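Local coordinates for protein cytosol aminopeptidase (Coxiella burnetii, PDB 3IJ3) that probably cleaves amino-terminal residues from peptides as a metal-dependent aminopeptidase of the M17 (leucyl aminopeptidase) family, at residues E124-A129 with F154-H159; R160-D165 with Y476-Y481; T164-T169 with A469-F474; L115-D118 with D122-Y125. All blocks are in the same frame, centred on the assembly; numbering follows the deposited sequence. Where two conformers were deposited one is given.

Contact 1 (E124-A129 with F154-H159); sequences EYYERA and FLPQAH
Tyr126 and Glu127 of helix 123-135, in the M17 N-terminal domain, meet Pro156 and His159 where the chain leaves strand 151-154 and starts the long helix 157-178. The polar link is a histidine-carboxylate hydrogen bond: His159 ND1 donates to Glu127 OE1 over 3.0 Å in a nearly straight line, 173° at the hydrogen. OE1 lies in the imidazole plane and accepts with its anti lone pair, although the carboxylate itself is turned well out of that plane. Glu127 gets there by a stretched chain, its CG anti to the backbone N (chi1 -176°). A water 3.0 Å from Glu127 OE1 also lies near Ala158 O, so it may link Ala158 O to the same oxygen.

Tyr126 supplies the aromatic half. Its CD2-CE2 edge points at the face of His159 in an offset edge-to-face pair, with centroids 5.1 Å apart and planes at 84°; CD2 comes to 3.5 Å from His159 NE2. Beyond, the phenol reaches Pro156, its OH 3.2 Å from CG, and the compact pyrrolidine fits against the end of this rigid ring. Imidazole suits its place because it offers an N-H at its edge and an aromatic face at once. The bond to Glu127 fixes the ring's rotation, and the carboxylate would probably favour a protonated His159.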
# COMPACT_ATOMS: atom_id res chain seq x y z
N GLU A 124 23.24 39.97 -24.83
CA GLU A 124 22.20 39.11 -24.30
C GLU A 124 22.79 38.16 -23.25
O GLU A 124 22.20 37.97 -22.19
CB GLU A 124 21.52 38.30 -25.41
CG GLU A 124 20.50 37.28 -24.91
CD GLU A 124 19.34 37.90 -24.15
OE1 GLU A 124 18.99 39.07 -24.42
OE2 GLU A 124 18.76 37.21 -23.29
N TYR A 125 23.96 37.59 -23.53
CA TYR A 125 24.59 36.67 -22.58
C TYR A 125 25.13 37.42 -21.37
O TYR A 125 25.14 36.90 -20.26
CB TYR A 125 25.66 35.81 -23.24
CG TYR A 125 25.08 34.97 -24.34
CD1 TYR A 125 24.23 33.91 -24.04
CD2 TYR A 125 25.37 35.22 -25.68
CE1 TYR A 125 23.69 33.14 -25.04
CE2 TYR A 125 24.83 34.45 -26.68
CZ TYR A 125 23.99 33.41 -26.36
OH TYR A 125 23.45 32.63 -27.36
N TYR A 126 25.58 38.65 -21.60
CA TYR A 126 26.07 39.53 -20.54
C TYR A 126 24.92 39.82 -19.58
O TYR A 126 25.06 39.72 -18.35
CB TYR A 126 26.61 40.80 -21.18
CG TYR A 126 27.15 41.88 -20.30
CD1 TYR A 126 28.18 41.64 -19.42
CD2 TYR A 126 26.72 43.20 -20.47
CE1 TYR A 126 28.72 42.67 -18.64
CE2 TYR A 126 27.25 44.23 -19.72
CZ TYR A 126 28.26 43.97 -18.81
OH TYR A 126 28.78 45.00 -18.08
N GLU A 127 23.76 40.15 -20.14
CA GLU A 127 22.58 40.44 -19.33
C GLU A 127 22.09 39.20 -18.56
O GLU A 127 21.69 39.30 -17.39
CB GLU A 127 21.51 41.03 -20.24
CG GLU A 127 20.25 41.49 -19.60
CD GLU A 127 19.37 42.21 -20.61
OE1 GLU A 127 19.79 43.29 -21.10
OE2 GLU A 127 18.27 41.71 -20.90
N ARG A 128 22.13 38.03 -19.19
CA ARG A 128 21.75 36.78 -18.49
C ARG A 128 22.68 36.48 -17.31
O ARG A 128 22.23 35.98 -16.28
CB ARG A 128 21.79 35.59 -19.42
CG ARG A 128 20.74 35.61 -20.45
CD ARG A 128 20.85 34.36 -21.30
NE ARG A 128 19.96 34.45 -22.44
CZ ARG A 128 19.85 33.51 -23.36
NH1 ARG A 128 20.55 32.38 -23.28
NH2 ARG A 128 19.02 33.72 -24.36
N ALA A 129 23.97 36.73 -17.48
CA ALA A 129 24.92 36.53 -16.41
C ALA A 129 24.62 37.50 -15.25
O ALA A 129 24.65 37.11 -14.10
CB ALA A 129 26.37 36.71 -16.92
N PHE A 154 28.17 45.03 -9.88
CA PHE A 154 27.81 46.22 -10.57
C PHE A 154 26.81 45.92 -11.69
O PHE A 154 27.02 44.98 -12.47
CB PHE A 154 29.04 46.91 -11.15
CG PHE A 154 28.70 48.11 -11.97
CD1 PHE A 154 28.07 49.19 -11.40
CD2 PHE A 154 28.99 48.14 -13.33
CE1 PHE A 154 27.74 50.31 -12.16
CE2 PHE A 154 28.66 49.25 -14.09
CZ PHE A 154 28.03 50.33 -13.50
N LEU A 155 25.74 46.72 -11.77
CA LEU A 155 24.74 46.58 -12.82
C LEU A 155 24.77 47.83 -13.71
O LEU A 155 24.29 48.89 -13.30
CB LEU A 155 23.35 46.37 -12.21
CG LEU A 155 22.16 46.23 -13.16
CD1 LEU A 155 22.36 45.14 -14.17
CD2 LEU A 155 20.87 45.96 -12.33
N PRO A 156 25.32 47.72 -14.94
CA PRO A 156 25.42 48.88 -15.84
C PRO A 156 24.06 49.47 -16.20
O PRO A 156 23.07 48.74 -16.33
CB PRO A 156 26.11 48.31 -17.09
CG PRO A 156 26.64 47.00 -16.70
CD PRO A 156 25.86 46.49 -15.54
N GLN A 157 24.03 50.77 -16.41
CA GLN A 157 22.79 51.50 -16.67
C GLN A 157 22.04 50.96 -17.90
O GLN A 157 20.79 50.89 -17.89
CB GLN A 157 23.10 53.01 -16.79
CG GLN A 157 21.88 53.91 -16.57
CD GLN A 157 20.92 53.89 -17.72
OE1 GLN A 157 21.34 53.86 -18.88
NE2 GLN A 157 19.62 53.95 -17.42
N ALA A 158 22.78 50.53 -18.91
CA ALA A 158 22.18 50.00 -20.15
C ALA A 158 21.32 48.75 -19.93
O ALA A 158 20.40 48.48 -20.70
CB ALA A 158 23.28 49.72 -21.18
N HIS A 159 21.62 48.00 -18.88
CA HIS A 159 20.91 46.76 -18.61
C HIS A 159 20.14 46.79 -17.31
O HIS A 159 19.47 45.82 -16.97
CB HIS A 159 21.92 45.62 -18.51
CG HIS A 159 22.76 45.47 -19.73
ND1 HIS A 159 22.32 44.81 -20.85
CD2 HIS A 159 24.00 45.94 -20.03
CE1 HIS A 159 23.25 44.85 -21.78
NE2 HIS A 159 24.28 45.54 -21.31
O HOH W 1 18.50 45.97 -21.65

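Contact 2 (R160-D165 with Y476-Y481); sequences RKRVTD and YLEQQY. With SO4 (sulfate ion), chain H.
Arg162 and Glu478 form a salt bridge that spans the space between helix 157-178 and the C-terminal helix 470-481. Their CA atoms stand 13.1 Å apart, a gap that only long side chains could close, and the two chains approach from opposite directions. Arg162 NH2 donates to Glu478 OE2 over 3.1 Å with an almost linear angle of 177°. The oxygen lies in the guanidinium plane, but the nitrogen stands above the carboxylate plane, and the two groups are twisted 66° apart. The bridge is therefore single-pronged rather than a flat two-bond pair.

The anion contact comes next. A sulfate, probably from the crystallisation liquor, sits by the same arginine, its O4 over one guanidinium face. Arg162 NH1 is 2.5 Å from sulfate O3, too short and too bent to be trusted in detail. Lys161 passes alongside with its aliphatic CD, 3.4 Å from sulfate O2, and Gln290 donates a further hydrogen bond to the ion.

Two side-chain bonds run along helix 157-178 itself. Lys161 NZ pairs with Asp165 OD2 at 2.6 Å, on the syn lone pair, and Thr164 OG1, in the conformer described, returns to Arg160 O at 2.7 Å. Across the bridge, the side of helix 470-481 that carries Tyr476 and Leu477 is built into the catalytic domain: Tyr476 packs on helix 380-393, Leu477 on helix 275-289, and both on strand 353-359. Asp165 also touches helix 275-289, which thus lies against both helices that the bridge joins.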
# COMPACT_ATOMS: atom_id res chain seq x y z
N ARG A 160 20.18 47.92 -16.62
CA ARG A 160 19.60 48.03 -15.28
C ARG A 160 18.11 47.79 -15.20
O ARG A 160 17.66 47.01 -14.34
CB ARG A 160 19.97 49.39 -14.70
CG ARG A 160 19.70 49.58 -13.21
CD ARG A 160 20.43 50.87 -12.78
NE ARG A 160 21.90 50.76 -12.96
CZ ARG A 160 22.75 51.79 -12.96
NH1 ARG A 160 22.30 53.04 -12.82
NH2 ARG A 160 24.07 51.59 -13.14
N LYS A 161 17.33 48.43 -16.08
CA LYS A 161 15.88 48.27 -16.05
C LYS A 161 15.46 46.82 -16.36
O LYS A 161 14.64 46.23 -15.65
CB LYS A 161 15.19 49.22 -17.04
CG LYS A 161 13.64 49.21 -16.90
CD LYS A 161 12.93 49.92 -18.04
CE LYS A 161 11.46 50.13 -17.73
NZ LYS A 161 10.76 48.96 -17.18
N ARG A 162 16.00 46.26 -17.44
CA ARG A 162 15.61 44.91 -17.82
C ARG A 162 15.99 43.89 -16.75
O ARG A 162 15.19 43.00 -16.42
CB ARG A 162 16.27 44.53 -19.13
CG ARG A 162 15.79 43.22 -19.70
CD ARG A 162 14.43 43.31 -20.30
NE ARG A 162 14.39 44.27 -21.41
CZ ARG A 162 13.42 44.32 -22.32
NH1 ARG A 162 13.47 45.24 -23.29
NH2 ARG A 162 12.41 43.46 -22.29
N VAL A 163 17.21 43.97 -16.23
CA VAL A 163 17.63 43.03 -15.20
C VAL A 163 16.81 43.20 -13.90
O VAL A 163 16.39 42.21 -13.29
CB VAL A 163 19.16 43.12 -14.94
CG1 VAL A 163 19.52 42.34 -13.68
CG2 VAL A 163 19.93 42.63 -16.17
N THR A 164 16.56 44.45 -13.52
CA THR A 164 15.81 44.73 -12.30
C THR A 164 14.36 44.25 -12.43
O THR A 164 13.84 43.61 -11.51
CB THR A 164 15.82 46.23 -11.94
OG1 THR A 164 17.17 46.66 -11.75
CG2 THR A 164 15.03 46.48 -10.64
N ASP A 165 13.75 44.55 -13.57
CA ASP A 165 12.36 44.16 -13.85
C ASP A 165 12.25 42.62 -13.71
O ASP A 165 11.34 42.11 -13.05
CB ASP A 165 11.91 44.56 -15.27
CG ASP A 165 11.59 46.05 -15.42
OD1 ASP A 165 11.59 46.79 -14.41
OD2 ASP A 165 11.32 46.49 -16.57
N TYR A 476 8.16 35.89 -26.70
CA TYR A 476 7.13 35.71 -27.71
C TYR A 476 6.20 36.95 -27.78
O TYR A 476 5.94 37.48 -28.87
CB TYR A 476 6.30 34.42 -27.43
CG TYR A 476 5.05 34.42 -28.25
CD1 TYR A 476 5.10 34.21 -29.61
CD2 TYR A 476 3.83 34.76 -27.70
CE1 TYR A 476 3.98 34.27 -30.38
CE2 TYR A 476 2.69 34.82 -28.47
CZ TYR A 476 2.77 34.57 -29.81
OH TYR A 476 1.66 34.65 -30.61
N LEU A 477 5.73 37.43 -26.63
CA LEU A 477 4.85 38.58 -26.59
C LEU A 477 5.50 39.85 -27.15
O LEU A 477 4.87 40.61 -27.87
CB LEU A 477 4.33 38.84 -25.17
CG LEU A 477 3.46 37.72 -24.59
CD1 LEU A 477 3.09 38.05 -23.13
CD2 LEU A 477 2.19 37.51 -25.43
N GLU A 478 6.77 40.06 -26.84
CA GLU A 478 7.48 41.21 -27.37
C GLU A 478 7.62 41.13 -28.89
O GLU A 478 7.46 42.13 -29.58
CB GLU A 478 8.85 41.38 -26.73
CG GLU A 478 8.82 41.93 -25.33
CD GLU A 478 10.17 42.51 -24.91
OE1 GLU A 478 11.18 41.77 -25.02
OE2 GLU A 478 10.21 43.69 -24.49
N GLN A 479 7.93 39.94 -29.38
CA GLN A 479 8.06 39.73 -30.82
C GLN A 479 6.73 39.92 -31.54
O GLN A 479 6.68 40.51 -32.63
CB GLN A 479 8.59 38.33 -31.12
CG GLN A 479 10.04 38.11 -30.69
CD GLN A 479 11.03 38.98 -31.45
OE1 GLN A 479 11.80 39.75 -30.86
NE2 GLN A 479 10.97 38.91 -32.76
N GLN A 480 5.65 39.45 -30.92
CA GLN A 480 4.31 39.46 -31.51
C GLN A 480 3.59 40.82 -31.48
O GLN A 480 2.93 41.19 -32.46
CB GLN A 480 3.44 38.41 -30.80
CG GLN A 480 2.04 38.18 -31.38
CD GLN A 480 2.05 37.46 -32.71
OE1 GLN A 480 3.09 37.01 -33.18
NE2 GLN A 480 0.87 37.30 -33.30
N TYR A 481 3.74 41.56 -30.38
CA TYR A 481 3.01 42.81 -30.18
C TYR A 481 3.72 44.15 -30.33
O TYR A 481 3.03 45.17 -30.43
CB TYR A 481 2.24 42.72 -28.84
CG TYR A 481 1.23 41.60 -28.87
CD1 TYR A 481 0.05 41.71 -29.60
CD2 TYR A 481 1.46 40.40 -28.21
CE1 TYR A 481 -0.87 40.66 -29.66
CE2 TYR A 481 0.54 39.36 -28.26
CZ TYR A 481 -0.63 39.50 -28.99
OH TYR A 481 -1.54 38.45 -29.05
S SO4 H . 14.27 48.13 -21.24
O1 SO4 H . 15.56 48.75 -20.95
O2 SO4 H . 13.24 49.17 -21.35
O3 SO4 H . 14.34 47.42 -22.52
O4 SO4 H . 13.91 47.20 -20.18

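Contact 3 (T164-T169 with A469-F474); sequences TDWLTT and ALRAVF
Trp166 of helix 157-178 inserts its indole against Leu470, Arg471 and Phe474 on the first turns of helix 470-481, forming a buried helix-helix contact. The two short segments run at 134° to each other, with axes 12.9 Å apart, a wide spacing that a large indole is suited to bridge.

Aromatic contact comes first. The benzo edge of Trp166 turns toward the face of Phe474 in an offset edge-to-face pair, centroids 5.9 Å apart and planes at 84°. Phe474 CB adds an apolar touch 3.8 Å from Trp166 CZ2.

Over one face of the indole lies Arg471. In the conformer described, CG stands 4.0 Å from the centroid of the six-membered ring, close to its normal, a CH-pi contact made with the aliphatic part of the chain. Its guanidinium is steeply inclined to the indole and does not stack on it.

Apolar and polar edges complete the fit. Leu470 CB lies 4.1 Å from Trp166 CZ3, where a methylene of an apolar side chain suits the buried rim. The indole N-H, the ring's one polar group, is satisfied by water: Trp166 NE1 donates in the ring plane to a molecule 2.9 Å away, which, in this conformer, may also receive a weak bond from Arg471 NH2.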
# COMPACT_ATOMS: atom_id res chain seq x y z
N THR A 164 16.56 44.45 -13.52
CA THR A 164 15.81 44.73 -12.30
C THR A 164 14.36 44.25 -12.43
O THR A 164 13.84 43.61 -11.51
CB THR A 164 15.82 46.23 -11.94
OG1 THR A 164 17.17 46.66 -11.75
CG2 THR A 164 15.03 46.48 -10.64
N ASP A 165 13.75 44.55 -13.57
CA ASP A 165 12.36 44.16 -13.85
C ASP A 165 12.25 42.62 -13.71
O ASP A 165 11.34 42.11 -13.05
CB ASP A 165 11.91 44.56 -15.27
CG ASP A 165 11.59 46.05 -15.42
OD1 ASP A 165 11.59 46.79 -14.41
OD2 ASP A 165 11.32 46.49 -16.57
N TRP A 166 13.18 41.88 -14.33
CA TRP A 166 13.14 40.43 -14.23
C TRP A 166 13.42 39.91 -12.83
O TRP A 166 12.74 39.00 -12.38
CB TRP A 166 14.08 39.73 -15.24
CG TRP A 166 13.44 39.53 -16.57
CD1 TRP A 166 13.81 40.09 -17.75
CD2 TRP A 166 12.30 38.71 -16.84
NE1 TRP A 166 12.97 39.66 -18.75
CE2 TRP A 166 12.04 38.81 -18.22
CE3 TRP A 166 11.48 37.89 -16.06
CZ2 TRP A 166 10.98 38.13 -18.82
CZ3 TRP A 166 10.43 37.23 -16.65
CH2 TRP A 166 10.19 37.35 -18.03
N LEU A 167 14.43 40.46 -12.16
CA LEU A 167 14.81 39.99 -10.84
C LEU A 167 13.68 40.19 -9.85
O LEU A 167 13.32 39.27 -9.11
CB LEU A 167 16.06 40.71 -10.35
CG LEU A 167 16.52 40.28 -8.95
CD1 LEU A 167 17.76 39.47 -9.03
CD2 LEU A 167 16.82 41.51 -8.11
N THR A 168 13.11 41.40 -9.83
CA THR A 168 12.03 41.70 -8.91
C THR A 168 10.80 40.85 -9.19
O THR A 168 10.12 40.42 -8.26
CB THR A 168 11.68 43.20 -8.88
OG1 THR A 168 11.22 43.64 -10.17
CG2 THR A 168 12.91 44.02 -8.39
N THR A 169 10.54 40.57 -10.46
CA THR A 169 9.37 39.75 -10.83
C THR A 169 9.62 38.28 -10.42
O THR A 169 8.72 37.63 -9.88
CB THR A 169 9.11 39.85 -12.33
OG1 THR A 169 8.78 41.22 -12.66
CG2 THR A 169 7.99 38.91 -12.75
N ALA A 469 9.35 29.10 -17.64
CA ALA A 469 8.59 29.40 -18.87
C ALA A 469 8.35 30.88 -19.21
O ALA A 469 8.13 31.19 -20.38
CB ALA A 469 7.25 28.68 -18.89
N LEU A 470 8.41 31.76 -18.21
CA LEU A 470 8.09 33.18 -18.41
C LEU A 470 8.95 33.96 -19.33
O LEU A 470 8.43 34.83 -20.04
CB LEU A 470 8.00 33.95 -17.07
CG LEU A 470 6.94 33.52 -16.12
CD1 LEU A 470 6.74 34.69 -15.13
CD2 LEU A 470 5.68 33.25 -16.88
N ARG A 471 10.26 33.73 -19.31
CA ARG A 471 11.13 34.45 -20.22
C ARG A 471 10.78 34.10 -21.66
O ARG A 471 10.71 34.99 -22.51
CB ARG A 471 12.63 34.23 -19.96
CG ARG A 471 13.08 34.70 -18.57
CD ARG A 471 14.49 35.23 -18.62
NE ARG A 471 14.53 36.38 -19.51
CZ ARG A 471 14.92 36.34 -20.78
NH1 ARG A 471 15.37 35.21 -21.31
NH2 ARG A 471 14.91 37.44 -21.50
N ALA A 472 10.49 32.83 -21.91
CA ALA A 472 10.11 32.38 -23.26
C ALA A 472 8.82 33.06 -23.66
O ALA A 472 8.71 33.63 -24.75
CB ALA A 472 9.92 30.83 -23.32
N VAL A 473 7.81 32.97 -22.80
CA VAL A 473 6.50 33.58 -23.11
C VAL A 473 6.64 35.08 -23.33
O VAL A 473 6.09 35.62 -24.29
CB VAL A 473 5.43 33.30 -22.06
CG1 VAL A 473 4.11 34.05 -22.41
CG2 VAL A 473 5.20 31.78 -21.92
N PHE A 474 7.39 35.77 -22.46
CA PHE A 474 7.55 37.21 -22.62
C PHE A 474 8.25 37.57 -23.92
O PHE A 474 7.89 38.55 -24.59
CB PHE A 474 8.24 37.87 -21.42
CG PHE A 474 8.21 39.36 -21.49
CD1 PHE A 474 7.02 40.04 -21.26
CD2 PHE A 474 9.34 40.09 -21.81
CE1 PHE A 474 6.95 41.43 -21.38
CE2 PHE A 474 9.27 41.48 -21.91
CZ PHE A 474 8.06 42.14 -21.68
O HOH W 2 13.23 40.38 -21.55

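Contact 4 (L115-D118 with D122-Y125); sequences LNRD and DDEY
Arg117 bends back over the start of helix 123-135 to meet Asp122 and Asp123, closing the short turn between strand 111-114 and that helix. In sequence order, Leu115 comes first and turns its hydrocarbon to the helix, packing on Tyr126, Ala129 and Leu130 beyond the turn. Asn116 then makes an Asx turn: its OD1 accepts from Asp118 N at 2.8 Å, with the donor above the carbonyl plane, a use that suits a short amide side chain.

Arg117 follows and carries the contact. Its chain is kinked at chi2 (56°) and chi3, which lays one guanidinium face over the peptide between Asp122 and Asp123; Asp123 N stands 3.7 Å above the plane, over its centre. Arg117 NH2 makes a salt bridge to Asp123 OD1, 2.7 Å away in the conformer described, with the guanidinium and carboxylate planes perpendicular. That OD1 also crowds Arg117 CD at 2.8 Å, so the exact fit of this copy is doubtful. Arg117 NH1 also makes a weak bond to Phe120 O, within the turn itself.

Asp122 is the N-cap; in the conformer described, its OD2 takes Glu124 N at 2.9 Å through the anti lone pair. Two aspartates at the helix start would probably interact favourably with its dipole, and Arg117 probably offsets part of their charge at this solvent-facing corner.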
# COMPACT_ATOMS: atom_id res chain seq x y z
N LEU A 115 31.43 42.50 -13.96
CA LEU A 115 31.63 41.61 -15.11
C LEU A 115 32.19 42.50 -16.21
O LEU A 115 32.10 43.73 -16.11
CB LEU A 115 30.31 41.02 -15.60
CG LEU A 115 29.55 40.19 -14.57
CD1 LEU A 115 28.39 39.46 -15.31
CD2 LEU A 115 30.47 39.20 -13.90
N ASN A 116 32.77 41.89 -17.24
CA ASN A 116 33.30 42.63 -18.40
C ASN A 116 32.52 42.21 -19.65
O ASN A 116 32.49 41.04 -20.01
CB ASN A 116 34.80 42.35 -18.59
CG ASN A 116 35.41 43.08 -19.79
OD1 ASN A 116 34.71 43.70 -20.59
ND2 ASN A 116 36.74 42.99 -19.91
N ARG A 117 31.89 43.19 -20.29
CA ARG A 117 31.10 42.97 -21.52
C ARG A 117 31.89 42.23 -22.59
O ARG A 117 31.34 41.39 -23.30
CB ARG A 117 30.61 44.34 -22.02
CG ARG A 117 29.92 44.44 -23.38
CD ARG A 117 28.71 43.55 -23.56
NE ARG A 117 29.04 42.26 -24.18
CZ ARG A 117 29.06 42.04 -25.49
NH1 ARG A 117 29.38 40.84 -25.95
NH2 ARG A 117 28.76 43.00 -26.37
N ASP A 118 33.18 42.52 -22.68
CA ASP A 118 34.05 41.88 -23.66
C ASP A 118 34.22 40.38 -23.47
O ASP A 118 34.68 39.71 -24.38
CB ASP A 118 35.43 42.55 -23.67
CG ASP A 118 35.39 43.96 -24.22
OD1 ASP A 118 34.33 44.39 -24.71
OD2 ASP A 118 36.44 44.63 -24.16
N ASP A 122 27.68 38.30 -26.90
CA ASP A 122 26.63 39.30 -27.19
C ASP A 122 26.07 39.93 -25.88
O ASP A 122 26.23 39.34 -24.81
CB ASP A 122 25.53 38.55 -27.97
CG ASP A 122 24.43 39.44 -28.47
OD1 ASP A 122 24.42 39.72 -29.69
OD2 ASP A 122 23.59 39.90 -27.66
N ASP A 123 25.45 41.12 -25.95
CA ASP A 123 24.89 41.76 -24.75
C ASP A 123 23.84 40.88 -24.07
O ASP A 123 23.58 41.03 -22.87
CB ASP A 123 24.24 43.11 -25.09
CG ASP A 123 25.26 44.21 -25.37
OD1 ASP A 123 26.47 43.95 -25.26
OD2 ASP A 123 24.84 45.34 -25.68
N GLU A 124 23.24 39.97 -24.83
CA GLU A 124 22.20 39.11 -24.30
C GLU A 124 22.79 38.16 -23.25
O GLU A 124 22.20 37.97 -22.19
CB GLU A 124 21.52 38.30 -25.41
CG GLU A 124 20.50 37.28 -24.91
CD GLU A 124 19.34 37.90 -24.15
OE1 GLU A 124 18.99 39.07 -24.42
OE2 GLU A 124 18.76 37.21 -23.29
N TYR A 125 23.96 37.59 -23.53
CA TYR A 125 24.59 36.67 -22.58
C TYR A 125 25.13 37.42 -21.37
O TYR A 125 25.14 36.90 -20.26
CB TYR A 125 25.66 35.81 -23.24
CG TYR A 125 25.08 34.97 -24.34
CD1 TYR A 125 24.23 33.91 -24.04
CD2 TYR A 125 25.37 35.22 -25.68
CE1 TYR A 125 23.69 33.14 -25.04
CE2 TYR A 125 24.83 34.45 -26.68
CZ TYR A 125 23.99 33.41 -26.36
OH TYR A 125 23.45 32.63 -27.36

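Contacts 1 and 4 lie about 7 Å apart, centre to centre, on helix 123-135: Tyr126 packs against Leu115 and Arg117, while His159 touches Asp123. Contacts 2 and 3 are also about 7 Å apart, successive steps along the pair of helices 157-178 and 470-481, with Arg162 touching Phe474. Helix 157-178 ties the two pairs together, since contacts 1 and 2 lie about 13 Å apart and Glu127 rests on Arg162 and Val163. Together they connect the N-terminal domain to the C-terminal helix. None includes the lithium ligands Lys250, Asp255, Asp273 and Glu334, and the partners given for the sulfate of contact 2, Arg162, Lys161 and Gln290, are not among those ligands.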